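Local coordinates for protein 3-deoxy-D-manno-octulosonate 8-phosphate phosphatase KdsC (Haemophilus influenzae, PDB 4HGP) that catalyses the magnesium-dependent hydrolysis of 3-deoxy-D-manno-octulosonate 8-phosphate to 3-deoxy-D-manno-octulosonate and inorganic phosphate, a step in lipopolysaccharide biosynthesis, at residues 2-7 with 118-123; 9-14 with 101-106; 18-23 with 34-39; 40-45 with 147-152. All blocks are in the same frame, centred on the assembly; numbering follows the deposited sequence.

Contact 1 of 4, residues 2-7 with 118-123; sequences QQKLEN and CGTSFA
Lys4 lies over Thr120 and reaches past it with its ammonium group to the backbone. The bond at its end runs from Lys4 NZ to Gly119 O, 2.9 Å long, with the donor 38° above the carbonyl plane and a C=O...N angle of 140°. The lysine side chain gets there by bending. CG sits between the backbone N and the carbonyl carbon (chi1 45°), and further bends at chi3 and chi4 curl the chain round the threonine hydroxyl. Thr120 OG1 is therefore met by methylenes on two sides of the bend, with Lys4 CE at 3.2 Å and Lys4 CB at 3.4 Å, while the threonine methyl CG2 also faces Lys4 CE, at 3.8 Å. The same nitrogen, NZ, has a second, weak and long-range ion partner in Asp136.

Leu5, one residue on, makes the greasy half of the contact. Its CD1 branch comes up to the edge of the Phe122 ring, near the ring plane, with Leu5 CD1 and Phe122 CZ 3.7 Å apart; the ring thus meets the leucine with its far end rather than a face.

The short helix 2-5 in this way covers the beginning of strand 120-123, which hydrogen-bonds to Tyr104 of strand 102-106 on one side and to His137 on the other. Helix 147-158 completes the apolar side, Met154 touching both Leu5 and Phe122.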
# COMPACT_ATOMS: atom_id res chain seq x y z
N GLN A 2 12.22 28.82 12.04
CA GLN A 2 11.91 29.99 11.23
C GLN A 2 13.15 30.63 10.59
O GLN A 2 13.15 30.94 9.41
CB GLN A 2 11.13 31.03 12.04
CG GLN A 2 10.82 32.33 11.30
CD GLN A 2 9.92 32.15 10.08
OE1 GLN A 2 9.15 31.19 9.99
NE2 GLN A 2 10.01 33.08 9.15
N GLN A 3 14.20 30.82 11.39
CA GLN A 3 15.37 31.56 10.92
C GLN A 3 16.18 30.79 9.88
O GLN A 3 16.82 31.40 9.02
CB GLN A 3 16.25 32.02 12.08
CG GLN A 3 15.75 33.29 12.78
CD GLN A 3 16.39 34.56 12.23
OE1 GLN A 3 17.35 34.51 11.46
NE2 GLN A 3 15.85 35.72 12.64
N LYS A 4 16.15 29.47 9.94
CA LYS A 4 16.80 28.69 8.90
C LYS A 4 15.89 28.53 7.68
O LYS A 4 16.33 28.72 6.54
CB LYS A 4 17.33 27.35 9.42
CG LYS A 4 16.39 26.56 10.31
CD LYS A 4 17.18 25.69 11.30
CE LYS A 4 18.18 24.78 10.59
NZ LYS A 4 19.61 25.18 10.78
N LEU A 5 14.61 28.24 7.92
CA LEU A 5 13.61 28.10 6.85
C LEU A 5 13.51 29.33 5.95
O LEU A 5 13.21 29.22 4.76
CB LEU A 5 12.24 27.81 7.46
CG LEU A 5 11.65 26.41 7.35
CD1 LEU A 5 12.72 25.35 7.38
CD2 LEU A 5 10.64 26.20 8.47
N GLU A 6 13.77 30.49 6.53
CA GLU A 6 13.68 31.77 5.83
C GLU A 6 14.73 31.97 4.75
O GLU A 6 14.53 32.73 3.81
CB GLU A 6 13.79 32.91 6.84
CG GLU A 6 12.47 33.44 7.29
CD GLU A 6 12.60 34.62 8.22
OE1 GLU A 6 13.74 35.08 8.48
OE2 GLU A 6 11.56 35.10 8.69
N ASN A 7 15.87 31.31 4.91
CA ASN A 7 16.99 31.54 4.01
C ASN A 7 17.30 30.35 3.10
O ASN A 7 18.38 30.27 2.51
CB ASN A 7 18.22 31.95 4.81
CG ASN A 7 18.01 33.26 5.57
OD1 ASN A 7 17.31 34.17 5.10
ND2 ASN A 7 18.61 33.36 6.75
N CYS A 118 24.48 19.81 4.78
CA CYS A 118 23.50 20.87 4.59
C CYS A 118 23.14 21.59 5.90
O CYS A 118 23.22 21.00 6.98
CB CYS A 118 22.25 20.32 3.91
SG CYS A 118 22.57 19.49 2.33
N GLY A 119 22.76 22.85 5.79
CA GLY A 119 22.48 23.68 6.95
C GLY A 119 21.21 23.29 7.68
O GLY A 119 21.09 23.47 8.90
N THR A 120 20.25 22.76 6.94
CA THR A 120 18.96 22.40 7.50
C THR A 120 18.61 20.99 7.05
O THR A 120 18.69 20.67 5.88
CB THR A 120 17.86 23.37 7.03
OG1 THR A 120 18.20 24.70 7.41
CG2 THR A 120 16.52 22.99 7.63
N SER A 121 18.23 20.15 8.01
CA SER A 121 17.91 18.77 7.70
C SER A 121 16.55 18.36 8.25
O SER A 121 16.16 18.79 9.33
CB SER A 121 19.01 17.86 8.24
OG SER A 121 19.26 18.15 9.60
N PHE A 122 15.86 17.53 7.47
CA PHE A 122 14.54 16.99 7.83
C PHE A 122 14.55 15.46 7.81
O PHE A 122 15.21 14.85 6.96
CB PHE A 122 13.49 17.45 6.84
CG PHE A 122 13.23 18.93 6.87
CD1 PHE A 122 14.00 19.80 6.11
CD2 PHE A 122 12.21 19.45 7.65
CE1 PHE A 122 13.75 21.17 6.11
CE2 PHE A 122 11.95 20.82 7.66
CZ PHE A 122 12.72 21.68 6.89
N ALA A 123 13.80 14.85 8.71
CA ALA A 123 13.60 13.40 8.67
C ALA A 123 12.13 13.12 8.46
O ALA A 123 11.28 13.82 9.00
CB ALA A 123 14.09 12.75 9.96

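Contact 2 of 4, residues 9-14 with 101-106; sequences KFVITD and QTAYIG. With MG (magnesium ion), chain B; VN4 (oxido(dioxo)vanadium), chain C.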
# COMPACT_ATOMS: atom_id res chain seq x y z
N LYS A 9 17.23 28.36 -0.21
CA LYS A 9 17.14 28.63 -1.63
C LYS A 9 17.31 27.35 -2.43
O LYS A 9 17.21 27.34 -3.66
CB LYS A 9 18.23 29.64 -2.03
CG LYS A 9 18.21 30.93 -1.24
CD LYS A 9 17.03 31.80 -1.65
CE LYS A 9 17.15 32.19 -3.11
NZ LYS A 9 15.95 32.91 -3.57
N PHE A 10 17.56 26.25 -1.73
CA PHE A 10 17.89 24.99 -2.40
C PHE A 10 17.48 23.81 -1.52
O PHE A 10 17.81 23.78 -0.34
CB PHE A 10 19.39 24.94 -2.67
CG PHE A 10 19.82 23.81 -3.58
CD1 PHE A 10 18.97 23.31 -4.55
CD2 PHE A 10 21.09 23.25 -3.44
CE1 PHE A 10 19.37 22.28 -5.38
CE2 PHE A 10 21.50 22.22 -4.27
CZ PHE A 10 20.63 21.73 -5.24
N VAL A 11 16.77 22.86 -2.11
CA VAL A 11 16.36 21.65 -1.41
C VAL A 11 16.86 20.40 -2.13
O VAL A 11 16.59 20.21 -3.32
CB VAL A 11 14.82 21.54 -1.29
CG1 VAL A 11 14.45 20.24 -0.62
CG2 VAL A 11 14.24 22.73 -0.53
N ILE A 12 17.58 19.56 -1.40
CA ILE A 12 18.02 18.27 -1.92
C ILE A 12 17.25 17.14 -1.26
O ILE A 12 17.15 17.08 -0.03
CB ILE A 12 19.52 18.07 -1.70
CG1 ILE A 12 20.31 19.24 -2.30
CG2 ILE A 12 19.96 16.72 -2.26
CD1 ILE A 12 21.81 19.17 -2.04
N THR A 13 16.67 16.25 -2.06
CA THR A 13 15.88 15.16 -1.50
C THR A 13 16.38 13.77 -1.88
O THR A 13 16.78 13.52 -3.02
CB THR A 13 14.38 15.31 -1.86
OG1 THR A 13 13.62 14.31 -1.17
CG2 THR A 13 14.16 15.18 -3.37
N ASP A 14 16.37 12.88 -0.91
CA ASP A 14 16.56 11.47 -1.14
C ASP A 14 15.27 10.91 -1.77
O ASP A 14 14.22 11.54 -1.68
CB ASP A 14 16.84 10.79 0.19
CG ASP A 14 16.87 9.31 0.06
OD1 ASP A 14 17.59 8.83 -0.84
OD2 ASP A 14 16.16 8.63 0.83
N GLN A 101 22.06 27.84 2.96
CA GLN A 101 20.90 28.10 2.11
C GLN A 101 20.28 26.78 1.65
O GLN A 101 19.31 26.76 0.90
CB GLN A 101 21.30 28.93 0.88
CG GLN A 101 21.65 30.40 1.18
CD GLN A 101 22.28 31.13 -0.01
OE1 GLN A 101 23.01 30.54 -0.81
NE2 GLN A 101 21.99 32.42 -0.12
N THR A 102 20.86 25.66 2.10
CA THR A 102 20.45 24.35 1.60
C THR A 102 19.76 23.47 2.64
O THR A 102 20.24 23.35 3.77
CB THR A 102 21.65 23.56 1.01
OG1 THR A 102 22.34 24.35 0.05
CG2 THR A 102 21.18 22.27 0.36
N ALA A 103 18.64 22.87 2.25
CA ALA A 103 17.92 21.92 3.10
C ALA A 103 17.92 20.51 2.50
O ALA A 103 17.80 20.35 1.28
CB ALA A 103 16.49 22.39 3.32
N TYR A 104 18.05 19.50 3.35
CA TYR A 104 18.08 18.11 2.89
C TYR A 104 17.05 17.30 3.66
O TYR A 104 16.88 17.49 4.85
CB TYR A 104 19.47 17.48 3.10
CG TYR A 104 19.61 16.08 2.53
CD1 TYR A 104 20.06 15.88 1.23
CD2 TYR A 104 19.29 14.95 3.29
CE1 TYR A 104 20.19 14.60 0.70
CE2 TYR A 104 19.42 13.67 2.77
CZ TYR A 104 19.87 13.50 1.47
OH TYR A 104 20.01 12.24 0.92
N ILE A 105 16.38 16.39 2.96
CA ILE A 105 15.41 15.52 3.61
C ILE A 105 15.73 14.04 3.31
O ILE A 105 15.87 13.66 2.15
CB ILE A 105 13.98 15.91 3.19
CG1 ILE A 105 12.94 14.93 3.76
CG2 ILE A 105 13.88 16.01 1.67
CD1 ILE A 105 11.51 15.35 3.50
N GLY A 106 15.87 13.24 4.36
CA GLY A 106 16.27 11.84 4.23
C GLY A 106 15.51 10.91 5.16
O GLY A 106 14.62 11.35 5.88
MG MG B . 16.12 6.77 1.61
V VN4 C . 17.81 6.80 -1.33
O1 VN4 C . 16.80 7.37 -3.04
O2 VN4 C . 16.82 6.01 0.33
O3 VN4 C . 19.84 7.26 -1.19
O HOH W 1 16.05 4.82 2.29
O HOH W 2 18.00 7.04 2.43
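Phe10 O accepts from Ala103 N at 2.9 Å, and this bond sets the pattern for two parallel neighbouring strands, 10-13 and 102-106, whose axes run 4.7 Å apart. Backbone bonds alternate from one strand to the other: Ile12 N gives to Ala103 O (2.8 Å), Ile105 N to Ile12 O, and Asp14 N to Ile105 O in a nearly straight bond, 174° at the hydrogen. At the start, Gln101 O takes Lys9 N at 2.8 Å and, weakly, Phe10 N. CA-H groups of Thr102, Val11 and Tyr104 lean on the same carbonyls.

The apolar contacts sort by face. On one, Ile12 CG2 lies 3.6 Å from Tyr104 CD1, its side chain crossing the tyrosine at a slant, while Phe10 and Thr102 run side by side, the threonine hydroxyl at the ring edge while it bonds to Thr98 O. On the other, Thr13 and Ile105 point the same way and press closely, Thr13 OG1 being 3.3 Å from Ile105 CG2; the hydroxyl itself donates to Asp14 O.

Metal bonds come at the strand end. With CG anti to the backbone N (chi1 173°), the Asp14 carboxylate is split between two centres: Asp14 OD2 binds the magnesium ion at 2.0 Å and OD1 meets the vanadium at 2.1 Å. Asp16 O and Asp107 OD1 also bind the magnesium ion, and Lys84 hydrogen-bonds to the vanadium group. A DxD aspartate ending a central strand of a parallel Rossmann-like sheet, with magnesium beside it, is the signature of HAD phosphatases, and vanadium on OD1 is consistent with the nucleophile position.

Contact 3 of 4, residues 18-23 with 34-39; sequences VLTDGQ and KSFHVR. With KDO (3-deoxy-alpha-D-manno-oct-2-ulopyranosonic acid), chain D.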
# COMPACT_ATOMS: atom_id res chain seq x y z
N VAL A 18 11.53 8.53 1.09
CA VAL A 18 11.19 9.94 1.26
C VAL A 18 10.14 10.34 0.24
O VAL A 18 9.02 10.71 0.60
CB VAL A 18 12.43 10.86 1.16
CG1 VAL A 18 12.00 12.32 0.97
CG2 VAL A 18 13.27 10.71 2.42
N LEU A 19 10.51 10.26 -1.04
CA LEU A 19 9.59 10.50 -2.14
C LEU A 19 8.76 9.24 -2.38
O LEU A 19 7.71 9.29 -3.00
CB LEU A 19 10.35 10.90 -3.41
CG LEU A 19 11.16 12.20 -3.33
CD1 LEU A 19 11.81 12.50 -4.66
CD2 LEU A 19 10.29 13.37 -2.90
N THR A 20 9.26 8.11 -1.88
CA THR A 20 8.51 6.85 -1.88
C THR A 20 8.37 6.40 -0.43
O THR A 20 8.91 7.04 0.46
CB THR A 20 9.24 5.75 -2.68
OG1 THR A 20 10.39 5.31 -1.95
CG2 THR A 20 9.64 6.24 -4.05
N ASP A 21 7.63 5.31 -0.20
CA ASP A 21 7.46 4.77 1.15
C ASP A 21 8.49 3.69 1.51
O ASP A 21 8.34 2.98 2.50
CB ASP A 21 6.03 4.25 1.37
CG ASP A 21 5.75 2.94 0.64
OD1 ASP A 21 6.56 2.54 -0.21
OD2 ASP A 21 4.70 2.30 0.92
N GLY A 22 9.53 3.58 0.69
CA GLY A 22 10.60 2.63 0.96
C GLY A 22 10.50 1.34 0.17
O GLY A 22 11.46 0.56 0.13
N GLN A 23 9.34 1.11 -0.44
CA GLN A 23 9.12 -0.11 -1.21
C GLN A 23 9.86 -0.09 -2.53
O GLN A 23 9.80 0.88 -3.28
CB GLN A 23 7.64 -0.35 -1.46
CG GLN A 23 6.86 -0.87 -0.26
CD GLN A 23 5.41 -1.16 -0.59
OE1 GLN A 23 5.04 -2.29 -0.91
NE2 GLN A 23 4.57 -0.13 -0.50
N LYS A 34 8.25 2.50 -9.64
CA LYS A 34 8.49 3.36 -8.48
C LYS A 34 7.23 4.16 -8.22
O LYS A 34 6.62 4.68 -9.16
CB LYS A 34 9.68 4.32 -8.68
CG LYS A 34 11.01 3.67 -8.99
CD LYS A 34 12.12 4.70 -8.96
CE LYS A 34 12.44 5.15 -7.55
NZ LYS A 34 12.79 4.04 -6.62
N SER A 35 6.83 4.25 -6.95
CA SER A 35 5.62 4.96 -6.58
C SER A 35 5.94 6.30 -5.88
O SER A 35 6.45 6.33 -4.77
CB SER A 35 4.74 4.07 -5.70
OG SER A 35 4.44 2.84 -6.35
N PHE A 36 5.67 7.40 -6.57
CA PHE A 36 5.87 8.73 -6.01
C PHE A 36 4.53 9.28 -5.53
O PHE A 36 3.49 8.70 -5.79
CB PHE A 36 6.53 9.66 -7.03
CG PHE A 36 7.79 9.10 -7.63
CD1 PHE A 36 9.02 9.31 -7.02
CD2 PHE A 36 7.76 8.34 -8.79
CE1 PHE A 36 10.18 8.79 -7.57
CE2 PHE A 36 8.91 7.81 -9.34
CZ PHE A 36 10.13 8.05 -8.72
N HIS A 37 4.55 10.39 -4.82
CA HIS A 37 3.28 10.93 -4.33
C HIS A 37 2.88 12.23 -5.04
O HIS A 37 3.70 13.13 -5.23
CB HIS A 37 3.35 11.11 -2.81
CG HIS A 37 2.02 11.39 -2.20
ND1 HIS A 37 1.28 10.43 -1.55
CD2 HIS A 37 1.27 12.52 -2.17
CE1 HIS A 37 0.14 10.96 -1.14
NE2 HIS A 37 0.11 12.23 -1.51
N VAL A 38 1.62 12.33 -5.45
CA VAL A 38 1.16 13.47 -6.24
C VAL A 38 1.26 14.83 -5.54
O VAL A 38 1.60 15.83 -6.18
CB VAL A 38 -0.27 13.24 -6.80
CG1 VAL A 38 -1.32 13.39 -5.71
CG2 VAL A 38 -0.56 14.19 -7.90
N ARG A 39 0.98 14.87 -4.24
CA ARG A 39 1.05 16.12 -3.48
C ARG A 39 2.51 16.51 -3.26
O ARG A 39 2.83 17.68 -3.08
CB ARG A 39 0.28 16.02 -2.17
CG ARG A 39 -1.21 15.78 -2.38
CD ARG A 39 -2.02 16.01 -1.11
NE ARG A 39 -1.77 14.98 -0.10
CZ ARG A 39 -2.49 13.87 0.03
NH1 ARG A 39 -3.50 13.63 -0.80
NH2 ARG A 39 -2.20 12.98 0.98
C1 KDO D . 2.65 15.21 -9.86
O1A KDO D . 2.87 14.58 -10.92
O1B KDO D . 3.03 14.73 -8.76
C2 KDO D . 1.90 16.51 -9.88
O2 KDO D . 1.75 16.95 -8.47
C3 KDO D . 2.53 17.31 -10.47
C4 KDO D . 1.94 18.39 -10.83
O4 KDO D . 2.53 18.74 -12.19
C5 KDO D . 0.48 18.40 -11.07
O5 KDO D . 0.35 18.11 -12.38
C6 KDO D . -0.52 17.45 -10.20
O6 KDO D . 0.53 16.32 -10.47
C7 KDO D . -1.70 17.18 -10.66
O7 KDO D . -1.69 17.22 -12.11
C8 KDO D . -2.78 18.17 -10.09
O8 KDO D . -4.11 17.79 -10.17
O HOH W 3 6.79 11.53 -4.05
O HOH W 4 5.47 5.08 -2.29
O HOH W 5 7.94 2.75 -4.69
O HOH W 6 10.50 3.10 -5.63
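Thr20 and Leu19 meet Ser35 and Phe36 at the foot of the beta hairpin that rises from the HAD core just after the DxD loop, where the returning strand turns into helix 38-49, whose first residues probably bind substrate, as in related enzymes. No direct hydrogen bond crosses here; water does that work. One molecule donates to Leu19 O and accepts from His37 N, both at 2.6 Å, a second lies between Asp21 N and Ser35 O, and a third joins Gln23 O to Ser35 N.

Direct contact is made by carbon. The methyl Thr20 CG2 sits 3.3 Å from Ser35 O, placed there because OG1 takes the position between the backbone N and carbonyl carbon (chi1 72°). That turn lets Thr20 OG1 accept from Gly22 N in an ST turn and also from Gly17 N. Leu19 CB touches the edge of the Phe36 ring, 4.2 Å from CD1, and Leu19 O receives the CA-H of Phe36. The loop is stiffened further by Asp21: OD1 accepts Gln23 N in an Asx turn, and OD2 uses its syn lone pair for Gln23 NE2 at 2.8 Å.

At the head of the helix, with His37 in the N-cap position, Val38 O accepts from O2 of the bound sugar acid at 2.6 Å. Residues 34-37 pair with an antiparallel strand of the second subunit, whose Asp107 and Asp126 hold Arg39. Helix 63-72 covers Phe36 through Leu65 and Arg68, and Leu19 rests on Thr13 of strand 10-13.

Contact 4 of 4, residues 40-45 with 147-152; sequences DGLGIK and AFREMS. With KDO (3-deoxy-alpha-D-manno-oct-2-ulopyranosonic acid), chain D.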
# COMPACT_ATOMS: atom_id res chain seq x y z
N ASP A 40 3.40 15.52 -3.29
CA ASP A 40 4.83 15.83 -3.28
C ASP A 40 5.21 16.56 -4.57
O ASP A 40 5.92 17.57 -4.54
CB ASP A 40 5.68 14.56 -3.12
CG ASP A 40 5.67 14.02 -1.71
OD1 ASP A 40 5.30 14.77 -0.78
OD2 ASP A 40 6.04 12.84 -1.52
N GLY A 41 4.70 16.05 -5.69
CA GLY A 41 5.04 16.60 -6.99
C GLY A 41 4.65 18.06 -7.09
O GLY A 41 5.40 18.88 -7.60
N LEU A 42 3.46 18.38 -6.60
CA LEU A 42 2.99 19.75 -6.62
C LEU A 42 3.85 20.63 -5.73
O LEU A 42 4.09 21.77 -6.07
CB LEU A 42 1.52 19.85 -6.20
CG LEU A 42 0.91 21.18 -6.67
CD1 LEU A 42 1.15 21.39 -8.16
CD2 LEU A 42 -0.57 21.22 -6.35
N GLY A 43 4.31 20.09 -4.60
CA GLY A 43 5.18 20.82 -3.70
C GLY A 43 6.50 21.14 -4.37
O GLY A 43 7.07 22.22 -4.19
N ILE A 44 7.00 20.19 -5.17
CA ILE A 44 8.24 20.37 -5.91
C ILE A 44 8.13 21.53 -6.90
O ILE A 44 9.04 22.36 -6.99
CB ILE A 44 8.67 19.06 -6.64
CG1 ILE A 44 9.32 18.10 -5.65
CG2 ILE A 44 9.62 19.36 -7.79
CD1 ILE A 44 9.50 16.69 -6.17
N LYS A 45 7.01 21.58 -7.61
CA LYS A 45 6.76 22.65 -8.58
C LYS A 45 6.58 24.00 -7.92
O LYS A 45 6.97 25.03 -8.47
CB LYS A 45 5.51 22.33 -9.42
CG LYS A 45 5.61 21.05 -10.23
CD LYS A 45 6.86 21.01 -11.09
CE LYS A 45 6.91 22.16 -12.09
NZ LYS A 45 8.03 21.98 -13.05
N ALA A 147 5.45 13.66 2.82
CA ALA A 147 6.50 14.15 3.70
C ALA A 147 7.24 15.32 3.05
O ALA A 147 7.55 16.30 3.71
CB ALA A 147 7.46 13.04 4.08
N PHE A 148 7.52 15.20 1.76
CA PHE A 148 8.18 16.30 1.06
C PHE A 148 7.26 17.53 1.04
O PHE A 148 7.69 18.62 1.38
CB PHE A 148 8.57 15.90 -0.37
CG PHE A 148 9.37 16.95 -1.09
CD1 PHE A 148 8.75 18.03 -1.70
CD2 PHE A 148 10.75 16.84 -1.18
CE1 PHE A 148 9.48 19.00 -2.36
CE2 PHE A 148 11.49 17.81 -1.85
CZ PHE A 148 10.86 18.88 -2.44
N ARG A 149 5.99 17.33 0.68
CA ARG A 149 5.04 18.45 0.62
C ARG A 149 4.88 19.16 1.97
O ARG A 149 4.69 20.38 2.02
CB ARG A 149 3.67 17.97 0.13
CG ARG A 149 2.60 19.05 0.08
CD ARG A 149 2.96 20.23 -0.82
NE ARG A 149 1.84 21.15 -0.96
CZ ARG A 149 0.80 20.94 -1.77
NH1 ARG A 149 0.75 19.86 -2.54
NH2 ARG A 149 -0.19 21.83 -1.82
N GLU A 150 4.96 18.40 3.06
CA GLU A 150 4.85 18.98 4.39
C GLU A 150 6.03 19.90 4.62
O GLU A 150 5.88 21.00 5.16
CB GLU A 150 4.86 17.88 5.45
CG GLU A 150 4.73 18.42 6.86
CD GLU A 150 5.03 17.36 7.89
OE1 GLU A 150 5.30 17.73 9.06
OE2 GLU A 150 4.98 16.16 7.53
N MET A 151 7.20 19.44 4.21
CA MET A 151 8.39 20.27 4.29
C MET A 151 8.28 21.50 3.38
O MET A 151 8.51 22.63 3.83
CB MET A 151 9.63 19.46 3.92
CG MET A 151 10.89 20.30 3.82
SD MET A 151 12.28 19.43 3.08
CE MET A 151 11.67 19.26 1.42
N SER A 152 7.97 21.28 2.10
CA SER A 152 7.85 22.38 1.14
C SER A 152 6.83 23.42 1.59
O SER A 152 7.03 24.61 1.40
CB SER A 152 7.55 21.88 -0.28
OG SER A 152 6.26 21.29 -0.40
C1 KDO D . 2.65 15.21 -9.86
O1A KDO D . 2.87 14.58 -10.92
O1B KDO D . 3.03 14.73 -8.76
C2 KDO D . 1.90 16.51 -9.88
O2 KDO D . 1.75 16.95 -8.47
C3 KDO D . 2.53 17.31 -10.47
C4 KDO D . 1.94 18.39 -10.83
O4 KDO D . 2.53 18.74 -12.19
C5 KDO D . 0.48 18.40 -11.07
O5 KDO D . 0.35 18.11 -12.38
C6 KDO D . -0.52 17.45 -10.20
O6 KDO D . 0.53 16.32 -10.47
C7 KDO D . -1.70 17.18 -10.66
O7 KDO D . -1.69 17.22 -12.11
C8 KDO D . -2.78 18.17 -10.09
O8 KDO D . -4.11 17.79 -10.17
O HOH W 7 6.59 11.88 0.84
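Asp40 OD1 takes the backbone N-H of Arg149 at 3.0 Å, from the anti side and 33° out of the carboxylate plane. Asp40 OD2 accepts from a water at 2.6 Å, which weakly receives Ala147 N. One carboxylate on helix 38-49 gathers the first turn of helix 147-158, two helices of the Rossmann-like HAD core whose axes over residues 40-45 and 147-152 run at 33° and come within 7.9 Å.

Phe148 packs between helix 38-49 and the sheet. With CG anti to its own N (chi1 -174°), it turns one ring face to Ile44, whose CG1 lies 3.4 Å from Phe148 CE1, with CD1 over the same face; Gly43 C is at the ring edge. Met151 CE lies over the opposite face, 3.5 Å from the plane and offset toward the rim, sandwiching the ring. Val11 and Thr13 of strand 10-13 meet the ring at CE2.

Arg149, bent at chi2, runs past Gly43 and brings NH1 to Leu42 CB. Its charged end is taken by Asp153 and by Asp108 of the second subunit, while NH1 reaches Arg39 O. On the far side of helix 38-49 lies the bound sugar acid, Leu42 N being 2.9 Å from its O2; Asp40 and Gly41 probably bind substrate. The helices come this near because Gly43 offers a bare CA, met by Arg149 CD at 3.7 Å and Ser152 OG at 3.5 Å.

In the fold
Contact 2 is the core: two central parallel strands, bonded backbone to backbone, ending on the metal. Like it, contacts 3 and 4 join almost wholly buried residues. Contact 1, farthest from the chain centre and with partly exposed Lys4 and Gly119, lies next to contact 2 in the same sheet, Phe122 N and Thr120 O pairing with Tyr104, but closes the strand start with a lysine and hydrophobic contacts. Contact 4 packs on the sheet from one side, its Met151 meeting both Ile105 and Phe122. Contact 3, about 22 Å between centres from contact 1, is bridged by water. Contacts 3 and 4 share helix 38-49, the sugar acid and the second subunit, so substrate binding and assembly come together there.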